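Local coordinates for core protein VP7 (Bluetongue virus, PDB 1BVP) that forms trimers that assemble on an inner scaffold of VP3, 260 of them, to help build the inner capsid of the virus, at residues A[285-288]-A[292-295]; A[275-280]-A[318-323]; A[69-74]-A[88-93]. All coordinates share one frame; numbering follows the deposited sequence.

In the fold
All three contacts lie in the helical part of VP7, apart from its beta sheets, and on the same side of the centre of the chain. Interaction 3 comes first along the sequence, between helices 55-73 and 90-94. Interaction 1 follows, nested inside the stretch of chain that interaction 2 closes, and these two share helix 276-286. The centres of interaction 1 and interaction 2 are about 15 Å apart. Interaction 3 is centred about 19 Å from interaction 1 and about 20 Å from interaction 2. M294 packs on H279 to join the first pair, and I285 on L70 to join interaction 1 with interaction 3. Helix 276-286 is thus joined to helix 304-323 and to the early helix 55-73 within one subunit.

Interaction 1: residues A[285-288]-A[292-295]; sequences ILNR and PNML
L286 and N293 bring the two segments closest, their CA atoms 4.9 Å apart, near the end of helix 276-286, where the chain doubles back. The returning segment 292-295 has no regular structure; the turn between the two is three residues long. An R288 N to I285 O bond of 3.2 Å continues the turn at the end of the first segment.

L286 lies against the backbone of the returning segment. Its CB sits 3.8 Å from N293 CA, and CD1 reaches P292 O at 3.5 Å. That carbonyl oxygen is also hydrogen-bonded to Y271 OH, so the methyl packs beside an oxygen that already has a polar partner.

Toward the surface, the side-chain amides of N287 and N293 meet with their planes 56° apart. N293 ND2 donates to N287 OD1 over 2.7 Å, nearly straight at 167°, and lands on a lone pair in the carbonyl plane. N293 reaches it by setting CG between its own backbone N and carbonyl carbon (chi1 71°), a torsion that swings the amide across to N287.

N287 is a predicted N-glycosylation site, with no sugar in this structure. The cross-segment bond uses its oxygen and not ND2, the atom to which a glycan would be attached. One amide-to-amide hydrogen bond near the surface and a leucine beneath it thus tie the turn to the helix end.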
loop_
_atom_site.group_PDB
_atom_site.type_symbol
_atom_site.label_atom_id
_atom_site.label_comp_id
_atom_site.label_asym_id
_atom_site.label_seq_id
_atom_site.Cartn_x
_atom_site.Cartn_y
_atom_site.Cartn_z
ATOM N N ILE A 285 16.733 5.609 -20.830
ATOM C CA ILE A 285 17.415 5.818 -19.565
ATOM C C ILE A 285 17.462 4.503 -18.774
ATOM O O ILE A 285 18.508 4.138 -18.245
ATOM C CB ILE A 285 16.711 6.930 -18.730
ATOM C CG1 ILE A 285 16.759 8.260 -19.473
ATOM C CG2 ILE A 285 17.337 7.064 -17.359
ATOM C CD1 ILE A 285 15.835 9.292 -18.897
ATOM N N LEU A 286 16.355 3.768 -18.715
ATOM C CA LEU A 286 16.351 2.518 -17.954
ATOM C C LEU A 286 17.262 1.424 -18.551
ATOM O O LEU A 286 17.746 0.550 -17.812
ATOM C CB LEU A 286 14.919 2.035 -17.721
ATOM C CG LEU A 286 14.148 2.870 -16.683
ATOM C CD1 LEU A 286 12.703 2.481 -16.598
ATOM C CD2 LEU A 286 14.798 2.798 -15.299
ATOM N N ASN A 287 17.566 1.507 -19.853
ATOM C CA ASN A 287 18.469 0.525 -20.503
ATOM C C ASN A 287 19.864 0.552 -19.943
ATOM O O ASN A 287 20.661 -0.333 -20.207
ATOM C CB ASN A 287 18.600 0.752 -22.014
ATOM C CG ASN A 287 17.377 0.285 -22.770
ATOM O OD1 ASN A 287 16.631 -0.572 -22.273
ATOM N ND2 ASN A 287 17.146 0.842 -23.964
ATOM N N ARG A 288 20.183 1.611 -19.228
ATOM C CA ARG A 288 21.503 1.788 -18.664
ATOM C C ARG A 288 21.509 1.344 -17.219
ATOM O O ARG A 288 22.452 1.632 -16.488
ATOM C CB ARG A 288 21.867 3.275 -18.747
ATOM C CG ARG A 288 22.753 3.713 -19.899
ATOM C CD ARG A 288 22.154 3.623 -21.295
ATOM N NE ARG A 288 22.747 2.527 -22.059
ATOM C CZ ARG A 288 24.040 2.179 -22.051
ATOM N NH1 ARG A 288 24.963 2.843 -21.340
ATOM N NH2 ARG A 288 24.388 1.042 -22.642
ATOM N N PRO A 292 13.965 -3.097 -15.353
ATOM C CA PRO A 292 13.337 -3.370 -16.644
ATOM C C PRO A 292 13.021 -2.015 -17.290
ATOM O O PRO A 292 12.680 -1.045 -16.608
ATOM C CB PRO A 292 12.066 -4.143 -16.262
ATOM C CG PRO A 292 11.900 -3.901 -14.774
ATOM C CD PRO A 292 13.303 -3.856 -14.275
ATOM N N ASN A 293 13.131 -1.952 -18.606
ATOM C CA ASN A 293 12.916 -0.712 -19.311
ATOM C C ASN A 293 11.485 -0.299 -19.623
ATOM O O ASN A 293 11.253 0.847 -19.994
ATOM C CB ASN A 293 13.815 -0.654 -20.541
ATOM C CG ASN A 293 13.383 -1.612 -21.627
ATOM O OD1 ASN A 293 12.292 -2.198 -21.572
ATOM N ND2 ASN A 293 14.226 -1.774 -22.631
ATOM N N MET A 294 10.519 -1.212 -19.575
ATOM C CA MET A 294 9.141 -0.761 -19.820
ATOM C C MET A 294 8.019 -1.371 -19.019
ATOM O O MET A 294 6.879 -0.933 -19.106
ATOM C CB MET A 294 8.783 -0.604 -21.306
ATOM C CG MET A 294 9.069 -1.746 -22.231
ATOM S SD MET A 294 8.511 -1.226 -23.856
ATOM C CE MET A 294 10.021 -0.852 -24.654
ATOM N N LEU A 295 8.350 -2.325 -18.164
ATOM C CA LEU A 295 7.343 -2.935 -17.300
ATOM C C LEU A 295 7.947 -2.963 -15.916
ATOM O O LEU A 295 9.153 -3.178 -15.767
ATOM C CB LEU A 295 6.995 -4.362 -17.748
ATOM C CG LEU A 295 6.237 -4.472 -19.073
ATOM C CD1 LEU A 295 6.287 -5.872 -19.584
ATOM C CD2 LEU A 295 4.819 -4.001 -18.914
#

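Interaction 2: residues A[275-280]-A[318-323]; sequences DHTWHG and DVYTVL
Y320 reaches from helix 304-323 to the first turn of helix 276-286 and is the residue through which segment 318-323 makes this contact. At the ring, the packing is close and apolar. W278 CB stands over one face, 4.2 Å from the ring centroid, a CH-pi contact. The indole runs past the tyrosine in the opposite direction, its CE3 near Y320 CG, the six-membered ring and the phenol ring oblique at 51°. With Y320 CG anti to the backbone N (chi1 -176°), the ring extends straight out from its helix, so that the hydroxyl arrives at the N-terminus of the other.

There the contact turns polar and more open. Y320 OH donates to D275 OD2 over 2.9 Å, on the syn lone pair, and lies 2.8 Å from D275 OD1 as well. D275 is the N-cap: its OD1 accepts from W278 N at 2.9 Å and 168°, nearly along the C-O axis. One carboxylate thus caps the helix start and takes the phenol, and the helix N-terminus probably helps to stabilise its negative charge. T277, partly exposed, borders this end with CB 3.4 Å from Y320 OH.

Around the contact, R274 makes a cation-pi contact with W278 and bonds T321 OG1. V319 and L323 pack on helix 55-73, while D318 forms a salt bridge to R111 of the second subunit, so helix 304-323 lies between the intramolecular packing and the trimer interface.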
loop_
_atom_site.group_PDB
_atom_site.type_symbol
_atom_site.label_atom_id
_atom_site.label_comp_id
_atom_site.label_asym_id
_atom_site.label_seq_id
_atom_site.Cartn_x
_atom_site.Cartn_y
_atom_site.Cartn_z
ATOM N N ASP A 275 3.452 9.764 -23.587
ATOM C CA ASP A 275 3.449 9.876 -25.032
ATOM C C ASP A 275 4.684 9.132 -25.514
ATOM O O ASP A 275 5.519 8.662 -24.693
ATOM C CB ASP A 275 3.444 11.339 -25.515
ATOM C CG ASP A 275 4.649 12.164 -25.005
ATOM O OD1 ASP A 275 5.814 11.694 -24.976
ATOM O OD2 ASP A 275 4.418 13.326 -24.643
ATOM N N HIS A 276 4.862 9.111 -26.827
ATOM C CA HIS A 276 5.991 8.389 -27.393
ATOM C C HIS A 276 7.354 8.857 -27.015
ATOM O O HIS A 276 8.279 8.050 -26.928
ATOM C CB HIS A 276 5.884 8.317 -28.904
ATOM C CG HIS A 276 4.693 7.545 -29.373
ATOM N ND1 HIS A 276 3.476 8.144 -29.640
ATOM C CD2 HIS A 276 4.506 6.212 -29.546
ATOM C CE1 HIS A 276 2.591 7.211 -29.953
ATOM N NE2 HIS A 276 3.190 6.033 -29.902
ATOM N N THR A 277 7.490 10.154 -26.780
ATOM C CA THR A 277 8.782 10.705 -26.412
ATOM C C THR A 277 9.153 10.284 -24.988
ATOM O O THR A 277 10.257 9.763 -24.737
ATOM C CB THR A 277 8.770 12.233 -26.605
ATOM O OG1 THR A 277 8.494 12.519 -27.987
ATOM C CG2 THR A 277 10.113 12.840 -26.226
ATOM N N TRP A 278 8.212 10.417 -24.061
ATOM C CA TRP A 278 8.511 10.034 -22.702
ATOM C C TRP A 278 8.795 8.536 -22.656
ATOM O O TRP A 278 9.731 8.056 -21.994
ATOM C CB TRP A 278 7.340 10.357 -21.809
ATOM C CG TRP A 278 7.541 9.768 -20.473
ATOM C CD1 TRP A 278 6.903 8.681 -19.940
ATOM C CD2 TRP A 278 8.539 10.147 -19.541
ATOM N NE1 TRP A 278 7.465 8.348 -18.738
ATOM C CE2 TRP A 278 8.475 9.231 -18.466
ATOM C CE3 TRP A 278 9.497 11.171 -19.515
ATOM C CZ2 TRP A 278 9.333 9.306 -17.370
ATOM C CZ3 TRP A 278 10.356 11.252 -18.427
ATOM C CH2 TRP A 278 10.267 10.319 -17.364
ATOM N N HIS A 279 7.944 7.797 -23.346
ATOM C CA HIS A 279 8.088 6.374 -23.411
ATOM C C HIS A 279 9.485 6.007 -23.962
ATOM O O HIS A 279 10.233 5.208 -23.357
ATOM C CB HIS A 279 6.942 5.830 -24.252
ATOM C CG HIS A 279 6.866 4.340 -24.242
ATOM N ND1 HIS A 279 6.681 3.620 -23.084
ATOM C CD2 HIS A 279 7.075 3.431 -25.226
ATOM C CE1 HIS A 279 6.796 2.332 -23.353
ATOM N NE2 HIS A 279 7.035 2.193 -24.646
ATOM N N GLY A 280 9.882 6.655 -25.057
ATOM C CA GLY A 280 11.204 6.405 -25.627
ATOM C C GLY A 280 12.353 6.802 -24.702
ATOM O O GLY A 280 13.329 6.055 -24.529
ATOM N N ASP A 318 7.298 14.235 -13.728
ATOM C CA ASP A 318 6.431 15.351 -13.355
ATOM C C ASP A 318 6.886 16.630 -14.052
ATOM O O ASP A 318 6.056 17.393 -14.545
ATOM C CB ASP A 318 6.445 15.574 -11.867
ATOM C CG ASP A 318 5.777 14.465 -11.106
ATOM O OD1 ASP A 318 4.841 13.819 -11.640
ATOM O OD2 ASP A 318 6.168 14.295 -9.941
ATOM N N VAL A 319 8.201 16.857 -14.105
ATOM C CA VAL A 319 8.731 18.031 -14.790
ATOM C C VAL A 319 8.308 17.969 -16.255
ATOM O O VAL A 319 7.825 18.957 -16.804
ATOM C CB VAL A 319 10.271 18.112 -14.713
ATOM C CG1 VAL A 319 10.779 19.213 -15.646
ATOM C CG2 VAL A 319 10.703 18.404 -13.289
ATOM N N TYR A 320 8.433 16.788 -16.861
ATOM C CA TYR A 320 8.058 16.595 -18.258
ATOM C C TYR A 320 6.621 17.015 -18.446
ATOM O O TYR A 320 6.240 17.681 -19.427
ATOM C CB TYR A 320 8.176 15.123 -18.632
ATOM C CG TYR A 320 7.896 14.837 -20.097
ATOM C CD1 TYR A 320 8.930 14.884 -21.050
ATOM C CD2 TYR A 320 6.601 14.514 -20.543
ATOM C CE1 TYR A 320 8.685 14.611 -22.425
ATOM C CE2 TYR A 320 6.344 14.248 -21.913
ATOM C CZ TYR A 320 7.392 14.298 -22.838
ATOM O OH TYR A 320 7.159 14.032 -24.173
ATOM N N THR A 321 5.799 16.563 -17.526
ATOM C CA THR A 321 4.395 16.885 -17.585
ATOM C C THR A 321 4.109 18.387 -17.529
ATOM O O THR A 321 3.233 18.843 -18.257
ATOM C CB THR A 321 3.618 16.052 -16.526
ATOM O OG1 THR A 321 3.320 14.777 -17.100
ATOM C CG2 THR A 321 2.329 16.707 -16.085
ATOM N N VAL A 322 4.801 19.153 -16.669
ATOM C CA VAL A 322 4.544 20.592 -16.626
ATOM C C VAL A 322 5.239 21.389 -17.740
ATOM O O VAL A 322 4.599 22.236 -18.337
ATOM C CB VAL A 322 4.692 21.231 -15.218
ATOM C CG1 VAL A 322 4.627 20.170 -14.149
ATOM C CG2 VAL A 322 5.890 22.049 -15.104
ATOM N N LEU A 323 6.490 21.069 -18.087
ATOM C CA LEU A 323 7.192 21.770 -19.168
ATOM C C LEU A 323 6.729 21.438 -20.588
ATOM O O LEU A 323 6.934 22.231 -21.492
ATOM C CB LEU A 323 8.707 21.568 -19.070
ATOM C CG LEU A 323 9.319 22.224 -17.814
ATOM C CD1 LEU A 323 10.831 22.097 -17.757
ATOM C CD2 LEU A 323 8.935 23.684 -17.803
#

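Interaction 3: residues A[69-74]-A[88-93]; sequences MLSAAG and MATIGV
S71 faces T90 and I91 across a small meeting of two helices, with the CA atoms of S71 and I91 5.6 Å apart. No hydrogen bond crosses between the segments, so the contact rests on van der Waals packing.

In that packing, the hydroxyl of S71 does the touching. Its OG lies 3.5 Å from T90 CB and 3.9 Å from the methyl carbon T90 CG2, and it passes 3.8 Å from I91 N. Both S71 and T90 aim their CB atoms at the opposing segment, and the small serine lets the backbone of the second helix come near. I91 meets the contact through its backbone nitrogen rather than the end of its side chain.

The polar bonds run within each side of the contact. S71 OG is beside its own backbone N (chi1 -64°), which turns it back along helix 55-73 to bond D67 O. T90 OG1 likewise bonds H87 O, three residues earlier in the chain. Each hydroxyl has its polar partner on its own side, and S71 OG meets T90 only through carbon atoms.

Backbone hydrogen bonds shape each segment on its own. Helix 55-73 ends in a Schellman motif: G74, with positive phi, is the C-prime residue, I75 N reaches back to L70 O, and G74 N makes a weak bond to S71 O at 3.3 Å. On the other segment, G92 N bonds A89 O at 2.8 Å.

Further out, T90 and V93 pack on M68 of helix 55-73, and I91 touches I4 of helix 2-15. On the other flanks of helix 55-73, M69 and A72 meet L312 of helix 304-323, while L70 packs on Y84 and V77 of nearby loops. The short helix 90-94 is thus laid against the end of helix 55-73, beside helix 2-15.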
loop_
_atom_site.group_PDB
_atom_site.type_symbol
_atom_site.label_atom_id
_atom_site.label_comp_id
_atom_site.label_asym_id
_atom_site.label_seq_id
_atom_site.Cartn_x
_atom_site.Cartn_y
_atom_site.Cartn_z
ATOM N N MET A 69 19.250 14.947 -13.583
ATOM C CA MET A 69 18.749 13.627 -13.205
ATOM C C MET A 69 19.828 12.570 -13.580
ATOM O O MET A 69 20.292 11.829 -12.723
ATOM C CB MET A 69 17.434 13.369 -13.937
ATOM C CG MET A 69 16.724 12.033 -13.642
ATOM S SD MET A 69 17.241 10.696 -14.752
ATOM C CE MET A 69 17.582 9.388 -13.620
ATOM N N LEU A 70 20.332 12.595 -14.815
ATOM C CA LEU A 70 21.341 11.621 -15.212
ATOM C C LEU A 70 22.606 11.712 -14.394
ATOM O O LEU A 70 23.160 10.689 -13.995
ATOM C CB LEU A 70 21.660 11.712 -16.709
ATOM C CG LEU A 70 20.417 11.524 -17.597
ATOM C CD1 LEU A 70 20.703 11.846 -19.031
ATOM C CD2 LEU A 70 19.845 10.108 -17.436
ATOM N N SER A 71 23.055 12.920 -14.089
ATOM C CA SER A 71 24.285 13.056 -13.295
ATOM C C SER A 71 24.109 12.552 -11.870
ATOM O O SER A 71 24.981 11.876 -11.333
ATOM C CB SER A 71 24.811 14.501 -13.301
ATOM O OG SER A 71 25.183 14.861 -14.629
ATOM N N ALA A 72 22.962 12.836 -11.261
ATOM C CA ALA A 72 22.736 12.373 -9.894
ATOM C C ALA A 72 22.603 10.846 -9.847
ATOM O O ALA A 72 22.988 10.236 -8.855
ATOM C CB ALA A 72 21.481 13.025 -9.307
ATOM N N ALA A 73 22.027 10.253 -10.899
ATOM C CA ALA A 73 21.825 8.810 -10.985
ATOM C C ALA A 73 23.073 8.063 -11.428
ATOM O O ALA A 73 23.147 6.847 -11.279
ATOM C CB ALA A 73 20.678 8.492 -11.901
ATOM N N GLY A 74 24.043 8.786 -11.967
ATOM C CA GLY A 74 25.292 8.180 -12.402
ATOM C C GLY A 74 25.206 7.491 -13.746
ATOM O O GLY A 74 26.047 6.670 -14.085
ATOM N N MET A 88 28.213 16.241 -19.408
ATOM C CA MET A 88 28.871 15.602 -18.280
ATOM C C MET A 88 29.336 16.574 -17.190
ATOM O O MET A 88 29.471 16.187 -16.018
ATOM C CB MET A 88 30.042 14.773 -18.800
ATOM C CG MET A 88 29.660 13.873 -19.974
ATOM S SD MET A 88 28.408 12.670 -19.486
ATOM C CE MET A 88 29.287 11.775 -18.073
ATOM N N ALA A 89 29.563 17.834 -17.562
ATOM C CA ALA A 89 29.989 18.842 -16.585
ATOM C C ALA A 89 28.932 19.120 -15.504
ATOM O O ALA A 89 29.243 19.764 -14.490
ATOM C CB ALA A 89 30.321 20.134 -17.291
ATOM N N THR A 90 27.692 18.661 -15.727
ATOM C CA THR A 90 26.598 18.878 -14.788
ATOM C C THR A 90 26.931 18.386 -13.384
ATOM O O THR A 90 26.523 18.987 -12.385
ATOM C CB THR A 90 25.325 18.258 -15.297
ATOM O OG1 THR A 90 25.035 18.759 -16.614
ATOM C CG2 THR A 90 24.181 18.597 -14.401
ATOM N N ILE A 91 27.766 17.359 -13.298
ATOM C CA ILE A 91 28.159 16.833 -11.996
ATOM C C ILE A 91 28.853 17.931 -11.177
ATOM O O ILE A 91 28.683 18.009 -9.965
ATOM C CB ILE A 91 29.053 15.550 -12.142
ATOM C CG1 ILE A 91 29.375 14.986 -10.767
ATOM C CG2 ILE A 91 30.346 15.838 -12.883
ATOM C CD1 ILE A 91 28.162 14.428 -10.068
ATOM N N GLY A 92 29.611 18.794 -11.861
ATOM C CA GLY A 92 30.307 19.897 -11.215
ATOM C C GLY A 92 29.296 20.922 -10.731
ATOM O O GLY A 92 29.454 21.531 -9.686
ATOM N N VAL A 93 28.255 21.135 -11.510
ATOM C CA VAL A 93 27.215 22.045 -11.097
ATOM C C VAL A 93 26.587 21.543 -9.792
ATOM O O VAL A 93 26.488 22.264 -8.808
ATOM C CB VAL A 93 26.114 22.080 -12.141
ATOM C CG1 VAL A 93 24.967 22.914 -11.634
ATOM C CG2 VAL A 93 26.679 22.574 -13.493
#